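Local coordinates for protein triacylglycerol lipase (Yarrowia lipolytica, PDB 3O0D) that probably hydrolyses triacylglycerols, as a secreted, glycosylated yeast lipase of the alpha/beta-hydrolase class, releasing fatty acids from their glycerol esters, at residues S8-E13 / V262-G267; N52-E57 / V74-K79; V248-P253 / L290-T295. All blocks are in the same frame, centred on the assembly; numbering follows the deposited sequence.

Contact 1. Residues S8-E13 / V262-G267; sequences SHIDQE and VVMCQG
Val262 meets Ile10 twice. Its CG1 lies 3.7 Å from Ile10 CD1, an apolar touch, while its carbonyl O sits 3.5 Å from Ile10 CG1. That carbonyl is also reached by a water, which donates to Val262 O, accepts from Ile10 N and is hydrogen-bonded to His9 ND1 at 2.8 Å in the plane of the imidazole; the water thus carries the pairing on where the two backbones no longer bond directly. Next comes Val263, with CG1 4.1 Å from His9 ND1; the two side chains run side by side and point the same way. Val263 CA also makes a CA-H...O contact with Ser8 O. Met264 carries the regular part of the contact: its N donates to Ser8 O at 2.8 Å and its O accepts from Ser8 N at 2.9 Å, so Ser8 and Met264 form an antiparallel hydrogen-bonded pair. A second water donates to Met264 O and is hydrogen-bonded to Ser8 OG. Met264 CG, anti to the carbonyl carbon (chi1 -55°), passes 3.5 Å from Ile10 CG2, the side chains crossing at about a right angle. Phe18 of helix 12-27 packs on both Ile10 and Met264. Beyond them Cys265 turns away into its disulfide with Cys273, and Gln266 ties its amide to Asp212 and Val213. The chemistry therefore changes along the segment: backbone bonds hold strand 262-265 to the end of strand 3-8, one water bridges the two segments as they part, and Ile10 packs on the apolar side against Val262 and Met264 just before Asp11 caps helix 12-27, each kind of contact taking over from the last.

Contact 2. Residues N52-E57 / V74-K79; sequences NVELIE and VDHASK
With CG of Glu54 set between its own backbone N and carbonyl carbon (chi1 63°) and the chain extended beyond, the carboxylate swings over to His76, whose CG is anti to its carbonyl carbon (chi1 -65°). The result is a nearly straight hydrogen bond from His76 NE2 to Glu54 OE2, 2.7 Å long with 172° at the hydrogen. The donor arrives on the anti side of OE2, somewhat out of the carboxylate plane, whereas OE2 lies in the imidazole plane. The ring is gripped at both nitrogens, since ND1 is hydrogen-bonded to the hydroxyl of Tyr154, and Val74 CG1 rests against one face near the rim. The carboxylate would probably favour a hydrogen on NE2 and may raise the imidazole's proton affinity.

Beneath this pair, Glu54 and Val74 exchange two backbone bonds of 2.9 Å each, N to O both ways, and His76 N adds a bond to Asn52 O. On the opposite face Val53 CG2 presses to 3.3 Å from Asp75 CG. That carboxylate is tied down: OD2 bonds the hydroxyl of Tyr82, and OD1 accepts from Ser78 N in an Asx motif that turns the chain. Ile56 CG1 packs 3.7 Å from Val74 CG2, both side chains also touching Val147 of helix 127-150. Ile56 and Glu57 both face Leu72, a classic beta bulge in the antiparallel hairpin 53-60/68-75 at one edge of the central sheet.

Contact 3. Residues V248-P253 / L290-T295; sequences VFIDWP and LQYFVT
Ile250 CD1 is the atom on which this contact turns. It lies 3.8 Å from Phe293 CE1, 3.8 Å from Tyr292 CA and 3.9 Å from Tyr292 CD2, so one methyl fills the notch between two aromatic side chains and the backbone joining them. With the Phe293 ring it makes an off-centre CH-pi contact, 4.2 Å from the centroid and 29° off the normal. Chi1 of Ile250, -63°, puts CG1 beside the backbone N, and with chi2 near 170° the extended branch delivers CD1 to the loop. The other meeting point is polar but unbonded: Pro253 O stands 3.0 Å from Gln291 OE1 and 3.3 Å from Gln291 NE2, the first a pair of acceptors and the second badly angled. What holds the amide is His227 of the neighbouring strand 222-227, whose NE2 is hydrogen-bonded to Gln291 OE1. A leucine in place of Gln291 would probably leave that imidazole nitrogen without its acceptor and set the His227 ring freer to turn.

A second shell fixes the aromatic pair. Phe293 is met edge-to-face by Tyr15 and packed by Phe18 and Ala22, all of helix 12-27. The Tyr292 ring rests on Ile225, while behind Ile250 backbone bonds to Thr226 and Arg228 anchor strand 247-250 in the sheet. Segment 290-295 lies in the loop that follows helix 285-290, and there the Tyr292 hydroxyl is hydrogen-bonded to OD2 of Asp230, probably the acid of a Ser-His-Asp triad, in the setting of an alpha/beta-hydrolase active site.

All three contacts belong to one mixed sheet, and they sit towards its two sides. Contact 2 forms the hairpin 53-60/68-75 at one edge, its centre 28 Å from that of contact 1 and 26 Å from that of contact 3, without touching either. The centres of contacts 1 and 3 are 13 Å apart, and the two adjoin directly: strands 262-265 and 247-250 are neighbours, with Val263 O probably hydrogen-bonded to Phe249 N. Along the chain, contact 2 nests inside the loop closed by contact 1, whereas the segments of 1 and 3 alternate. The N-terminal strand and helix 12-27 thus pack with elements from the C-terminal part of the chain, where contact 3 touches the probable Ser-His-Asp triad.

Contact 1. Residues S8-E13 / V262-G267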
# COMPACT_ATOMS: atom_id res chain seq x y z
N SER A 8 -9.89 6.22 -16.82
CA SER A 8 -9.07 7.01 -17.77
C SER A 8 -7.74 6.26 -17.98
O SER A 8 -7.22 5.59 -17.09
CB SER A 8 -8.69 8.38 -17.06
OG SER A 8 -9.87 9.18 -16.99
N HIS A 9 -7.20 6.40 -19.17
CA HIS A 9 -5.90 5.87 -19.48
C HIS A 9 -4.73 6.63 -18.91
O HIS A 9 -4.94 7.75 -18.41
CB HIS A 9 -5.75 5.73 -21.06
CG HIS A 9 -6.56 4.64 -21.64
ND1 HIS A 9 -6.23 3.31 -21.43
CD2 HIS A 9 -7.74 4.64 -22.34
CE1 HIS A 9 -7.13 2.55 -22.07
NE2 HIS A 9 -8.06 3.33 -22.58
N ILE A 10 -3.52 6.05 -19.01
CA ILE A 10 -2.32 6.71 -18.48
C ILE A 10 -1.24 6.70 -19.55
O ILE A 10 -1.36 5.97 -20.56
CB ILE A 10 -1.72 5.95 -17.24
CG1 ILE A 10 -1.28 4.49 -17.55
CG2 ILE A 10 -2.81 5.97 -16.07
CD1 ILE A 10 -0.50 3.86 -16.31
N ASP A 11 -0.19 7.47 -19.31
CA ASP A 11 0.93 7.51 -20.20
C ASP A 11 2.10 6.65 -19.69
O ASP A 11 2.05 6.15 -18.65
CB ASP A 11 1.37 8.94 -20.44
CG ASP A 11 1.90 9.62 -19.20
OD1 ASP A 11 2.13 9.01 -18.20
OD2 ASP A 11 2.08 10.82 -19.27
N GLN A 12 3.11 6.47 -20.53
CA GLN A 12 4.13 5.51 -20.21
C GLN A 12 4.94 5.96 -18.97
O GLN A 12 5.33 5.12 -18.17
CB GLN A 12 5.09 5.33 -21.38
CG GLN A 12 6.17 4.23 -21.18
CD GLN A 12 5.55 2.84 -21.18
OE1 GLN A 12 4.76 2.44 -22.07
NE2 GLN A 12 5.83 2.09 -20.13
N GLU A 13 5.11 7.28 -18.84
CA GLU A 13 5.84 7.77 -17.67
C GLU A 13 5.13 7.33 -16.34
O GLU A 13 5.82 6.97 -15.37
CB GLU A 13 6.02 9.27 -17.73
CG GLU A 13 6.82 9.74 -16.63
CD GLU A 13 7.03 11.28 -16.64
OE1 GLU A 13 6.53 11.96 -17.56
OE2 GLU A 13 7.72 11.77 -15.70
N VAL A 262 -3.69 -0.34 -17.97
CA VAL A 262 -3.64 0.14 -16.58
C VAL A 262 -4.48 1.48 -16.56
O VAL A 262 -4.14 2.42 -17.31
CB VAL A 262 -2.19 0.41 -16.16
CG1 VAL A 262 -2.09 0.94 -14.66
CG2 VAL A 262 -1.24 -0.80 -16.33
N VAL A 263 -5.52 1.57 -15.73
CA VAL A 263 -6.46 2.68 -15.88
C VAL A 263 -6.61 3.35 -14.49
O VAL A 263 -6.47 2.68 -13.45
CB VAL A 263 -7.84 2.26 -16.47
CG1 VAL A 263 -7.66 1.81 -17.95
CG2 VAL A 263 -8.51 1.13 -15.58
N MET A 264 -6.95 4.65 -14.50
CA MET A 264 -7.23 5.33 -13.23
C MET A 264 -8.75 5.30 -13.05
O MET A 264 -9.51 5.61 -13.98
CB MET A 264 -6.80 6.82 -13.41
CG MET A 264 -5.34 7.06 -13.86
SD MET A 264 -4.20 6.34 -12.70
CE MET A 264 -4.33 7.48 -11.24
N CYS A 265 -9.21 4.85 -11.86
CA CYS A 265 -10.66 4.61 -11.65
C CYS A 265 -11.18 5.74 -10.80
O CYS A 265 -10.54 6.02 -9.83
CB CYS A 265 -10.78 3.32 -10.81
SG CYS A 265 -10.00 1.93 -11.75
N GLN A 266 -12.31 6.29 -11.19
CA GLN A 266 -13.07 7.24 -10.24
C GLN A 266 -13.73 6.43 -9.13
O GLN A 266 -14.06 5.25 -9.26
CB GLN A 266 -14.08 8.05 -10.92
CG GLN A 266 -13.47 9.01 -11.99
CD GLN A 266 -12.82 10.20 -11.44
OE1 GLN A 266 -12.39 10.24 -10.31
NE2 GLN A 266 -12.67 11.23 -12.30
N GLY A 267 -13.90 7.11 -8.01
CA GLY A 267 -14.77 6.60 -6.93
C GLY A 267 -14.22 5.67 -5.90
O GLY A 267 -13.11 5.11 -5.99
O HOH W 1 -10.96 8.22 -14.37
O HOH W 2 -3.86 3.24 -19.96

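Contact 2. Residues N52-E57 / V74-K79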
# COMPACT_ATOMS: atom_id res chain seq x y z
N ASN A 52 22.26 3.73 -6.84
CA ASN A 52 22.40 4.78 -5.80
C ASN A 52 21.41 4.69 -4.69
O ASN A 52 21.06 5.68 -4.05
CB ASN A 52 22.36 6.17 -6.46
CG ASN A 52 23.43 7.08 -5.90
OD1 ASN A 52 24.02 6.87 -4.84
ND2 ASN A 52 23.67 8.25 -6.66
N VAL A 53 20.96 3.44 -4.41
CA VAL A 53 20.07 3.23 -3.28
C VAL A 53 20.89 2.50 -2.24
O VAL A 53 21.69 1.63 -2.56
CB VAL A 53 18.86 2.38 -3.68
CG1 VAL A 53 18.07 1.82 -2.42
CG2 VAL A 53 17.86 3.20 -4.57
N GLU A 54 20.68 2.93 -1.00
CA GLU A 54 21.33 2.20 0.18
C GLU A 54 20.27 1.77 1.16
O GLU A 54 19.38 2.54 1.56
CB GLU A 54 22.42 3.04 0.80
CG GLU A 54 21.93 4.27 1.36
CD GLU A 54 23.04 5.04 2.14
OE1 GLU A 54 23.95 4.42 2.73
OE2 GLU A 54 23.00 6.28 2.16
N LEU A 55 20.39 0.48 1.52
CA LEU A 55 19.57 -0.11 2.54
C LEU A 55 20.03 0.55 3.90
O LEU A 55 21.26 0.58 4.19
CB LEU A 55 19.78 -1.59 2.54
CG LEU A 55 19.02 -2.30 3.70
CD1 LEU A 55 17.44 -2.26 3.53
CD2 LEU A 55 19.51 -3.73 3.82
N ILE A 56 19.04 1.05 4.62
CA ILE A 56 19.34 1.61 5.97
C ILE A 56 19.16 0.48 7.01
O ILE A 56 20.10 0.19 7.81
CB ILE A 56 18.54 2.88 6.30
CG1 ILE A 56 18.95 4.01 5.28
CG2 ILE A 56 18.86 3.31 7.81
CD1 ILE A 56 20.48 4.05 4.91
N GLU A 57 17.97 -0.11 7.01
CA GLU A 57 17.65 -1.10 8.07
C GLU A 57 16.54 -1.99 7.57
O GLU A 57 15.60 -1.50 6.96
CB GLU A 57 17.12 -0.35 9.32
CG GLU A 57 17.00 -1.27 10.53
CD GLU A 57 16.92 -0.53 11.89
OE1 GLU A 57 17.55 0.55 12.07
OE2 GLU A 57 16.27 -1.11 12.79
N VAL A 74 17.35 4.59 1.28
CA VAL A 74 17.49 5.99 0.79
C VAL A 74 17.96 5.88 -0.68
O VAL A 74 18.96 5.22 -0.96
CB VAL A 74 18.54 6.73 1.60
CG1 VAL A 74 18.68 8.18 0.99
CG2 VAL A 74 18.04 6.84 3.06
N ASP A 75 17.26 6.58 -1.57
CA ASP A 75 17.59 6.52 -3.04
C ASP A 75 18.12 7.98 -3.29
O ASP A 75 17.36 8.96 -3.31
CB ASP A 75 16.34 6.30 -3.80
CG ASP A 75 16.59 6.14 -5.31
OD1 ASP A 75 17.55 6.78 -5.79
OD2 ASP A 75 15.81 5.43 -5.99
N HIS A 76 19.43 8.02 -3.43
CA HIS A 76 20.16 9.26 -3.71
C HIS A 76 19.99 9.64 -5.16
O HIS A 76 20.36 10.79 -5.52
CB HIS A 76 21.63 8.99 -3.41
CG HIS A 76 21.90 8.71 -1.97
ND1 HIS A 76 21.73 9.67 -0.99
CD2 HIS A 76 22.25 7.57 -1.33
CE1 HIS A 76 21.99 9.14 0.20
NE2 HIS A 76 22.33 7.87 0.02
N ALA A 77 19.53 8.73 -6.02
CA ALA A 77 19.30 9.16 -7.45
C ALA A 77 17.98 9.86 -7.55
O ALA A 77 17.84 10.88 -8.24
CB ALA A 77 19.35 7.98 -8.41
N SER A 78 16.96 9.35 -6.90
CA SER A 78 15.64 9.99 -6.99
C SER A 78 15.41 10.99 -5.84
O SER A 78 14.37 11.71 -5.90
CB SER A 78 14.51 8.91 -6.99
OG SER A 78 14.52 8.30 -5.70
N LYS A 79 16.35 11.06 -4.91
CA LYS A 79 16.21 11.91 -3.67
C LYS A 79 14.95 11.58 -2.89
O LYS A 79 14.06 12.43 -2.64
CB LYS A 79 16.18 13.41 -4.09
CG LYS A 79 17.59 13.98 -4.47
CD LYS A 79 18.06 13.30 -5.69
CE LYS A 79 19.45 13.81 -6.32
NZ LYS A 79 19.57 13.28 -7.74

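Contact 3. Residues V248-P253 / L290-T295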
# COMPACT_ATOMS: atom_id res chain seq x y z
N VAL A 248 -6.04 2.56 -8.93
CA VAL A 248 -5.37 2.39 -10.24
C VAL A 248 -5.46 0.86 -10.56
O VAL A 248 -5.00 0.07 -9.79
CB VAL A 248 -3.93 2.69 -10.06
CG1 VAL A 248 -3.18 2.48 -11.45
CG2 VAL A 248 -3.80 4.23 -9.59
N PHE A 249 -6.12 0.50 -11.65
CA PHE A 249 -6.53 -0.90 -11.86
C PHE A 249 -5.74 -1.43 -13.04
O PHE A 249 -5.73 -0.84 -14.12
CB PHE A 249 -7.99 -0.88 -12.23
CG PHE A 249 -8.60 -2.24 -12.44
CD1 PHE A 249 -8.63 -3.19 -11.35
CD2 PHE A 249 -9.19 -2.55 -13.65
CE1 PHE A 249 -9.38 -4.41 -11.53
CE2 PHE A 249 -9.85 -3.74 -13.86
CZ PHE A 249 -9.94 -4.67 -12.76
N ILE A 250 -5.14 -2.62 -12.80
CA ILE A 250 -4.45 -3.34 -13.90
C ILE A 250 -5.50 -4.27 -14.47
O ILE A 250 -5.81 -5.30 -13.84
CB ILE A 250 -3.33 -4.14 -13.32
CG1 ILE A 250 -2.26 -3.24 -12.66
CG2 ILE A 250 -2.66 -4.98 -14.45
CD1 ILE A 250 -1.22 -4.09 -11.83
N ASP A 251 -6.06 -3.87 -15.62
CA ASP A 251 -7.08 -4.69 -16.26
C ASP A 251 -6.40 -5.68 -17.22
O ASP A 251 -6.48 -5.51 -18.47
CB ASP A 251 -8.10 -3.80 -16.97
CG ASP A 251 -9.39 -4.56 -17.33
OD1 ASP A 251 -9.39 -5.80 -17.26
OD2 ASP A 251 -10.42 -3.90 -17.61
N TRP A 252 -5.76 -6.69 -16.66
CA TRP A 252 -4.94 -7.66 -17.49
C TRP A 252 -4.76 -8.85 -16.63
O TRP A 252 -4.59 -8.70 -15.44
CB TRP A 252 -3.56 -7.02 -17.79
CG TRP A 252 -2.83 -7.70 -18.94
CD1 TRP A 252 -1.68 -8.45 -18.86
CD2 TRP A 252 -3.28 -7.79 -20.30
NE1 TRP A 252 -1.35 -8.93 -20.14
CE2 TRP A 252 -2.29 -8.51 -21.02
CE3 TRP A 252 -4.32 -7.17 -21.00
CZ2 TRP A 252 -2.37 -8.71 -22.42
CZ3 TRP A 252 -4.44 -7.34 -22.42
CH2 TRP A 252 -3.45 -8.14 -23.09
N PRO A 253 -4.68 -10.03 -17.24
CA PRO A 253 -4.58 -11.20 -16.38
C PRO A 253 -3.20 -11.50 -15.90
O PRO A 253 -3.12 -12.17 -14.86
CB PRO A 253 -5.08 -12.36 -17.26
CG PRO A 253 -5.51 -11.77 -18.52
CD PRO A 253 -5.05 -10.32 -18.63
N LEU A 290 -0.77 -11.91 -6.70
CA LEU A 290 0.70 -11.68 -6.93
C LEU A 290 0.99 -10.80 -8.16
O LEU A 290 2.11 -10.36 -8.28
CB LEU A 290 1.49 -12.98 -7.12
CG LEU A 290 1.22 -14.01 -6.01
CD1 LEU A 290 2.24 -15.17 -6.17
CD2 LEU A 290 1.28 -13.31 -4.61
N GLN A 291 0.06 -10.69 -9.09
CA GLN A 291 0.29 -10.14 -10.42
C GLN A 291 0.12 -8.63 -10.53
O GLN A 291 -0.87 -8.18 -10.95
CB GLN A 291 -0.58 -10.86 -11.48
CG GLN A 291 -0.31 -12.34 -11.55
CD GLN A 291 -1.36 -13.12 -12.32
OE1 GLN A 291 -2.50 -13.01 -12.07
NE2 GLN A 291 -0.90 -13.96 -13.20
N TYR A 292 1.16 -7.91 -10.12
CA TYR A 292 1.18 -6.46 -10.04
C TYR A 292 2.43 -5.90 -10.77
O TYR A 292 3.32 -5.50 -10.16
CB TYR A 292 1.16 -5.99 -8.57
CG TYR A 292 -0.23 -6.03 -7.97
CD1 TYR A 292 -0.71 -7.16 -7.33
CD2 TYR A 292 -1.06 -4.98 -8.07
CE1 TYR A 292 -1.96 -7.22 -6.83
CE2 TYR A 292 -2.31 -5.01 -7.57
CZ TYR A 292 -2.80 -6.14 -6.96
OH TYR A 292 -4.10 -6.12 -6.51
N PHE A 293 2.37 -5.88 -12.10
CA PHE A 293 3.51 -5.49 -12.97
C PHE A 293 4.61 -6.55 -12.97
O PHE A 293 4.96 -7.09 -13.99
CB PHE A 293 4.09 -4.10 -12.65
CG PHE A 293 3.12 -2.96 -12.86
CD1 PHE A 293 2.44 -2.45 -11.81
CD2 PHE A 293 2.95 -2.37 -14.07
CE1 PHE A 293 1.57 -1.51 -11.95
CE2 PHE A 293 2.05 -1.38 -14.18
CZ PHE A 293 1.37 -0.95 -13.10
N VAL A 294 5.13 -6.82 -11.78
CA VAL A 294 6.02 -7.92 -11.51
C VAL A 294 5.31 -8.90 -10.54
O VAL A 294 4.34 -8.56 -10.00
CB VAL A 294 7.32 -7.48 -10.86
CG1 VAL A 294 8.04 -6.51 -11.71
CG2 VAL A 294 7.04 -6.83 -9.58
N THR A 295 5.84 -10.11 -10.41
CA THR A 295 5.26 -11.08 -9.45
C THR A 295 5.60 -10.67 -8.03
O THR A 295 6.77 -10.49 -7.73
CB THR A 295 5.80 -12.49 -9.74
OG1 THR A 295 5.32 -12.84 -11.06
CG2 THR A 295 5.14 -13.42 -8.72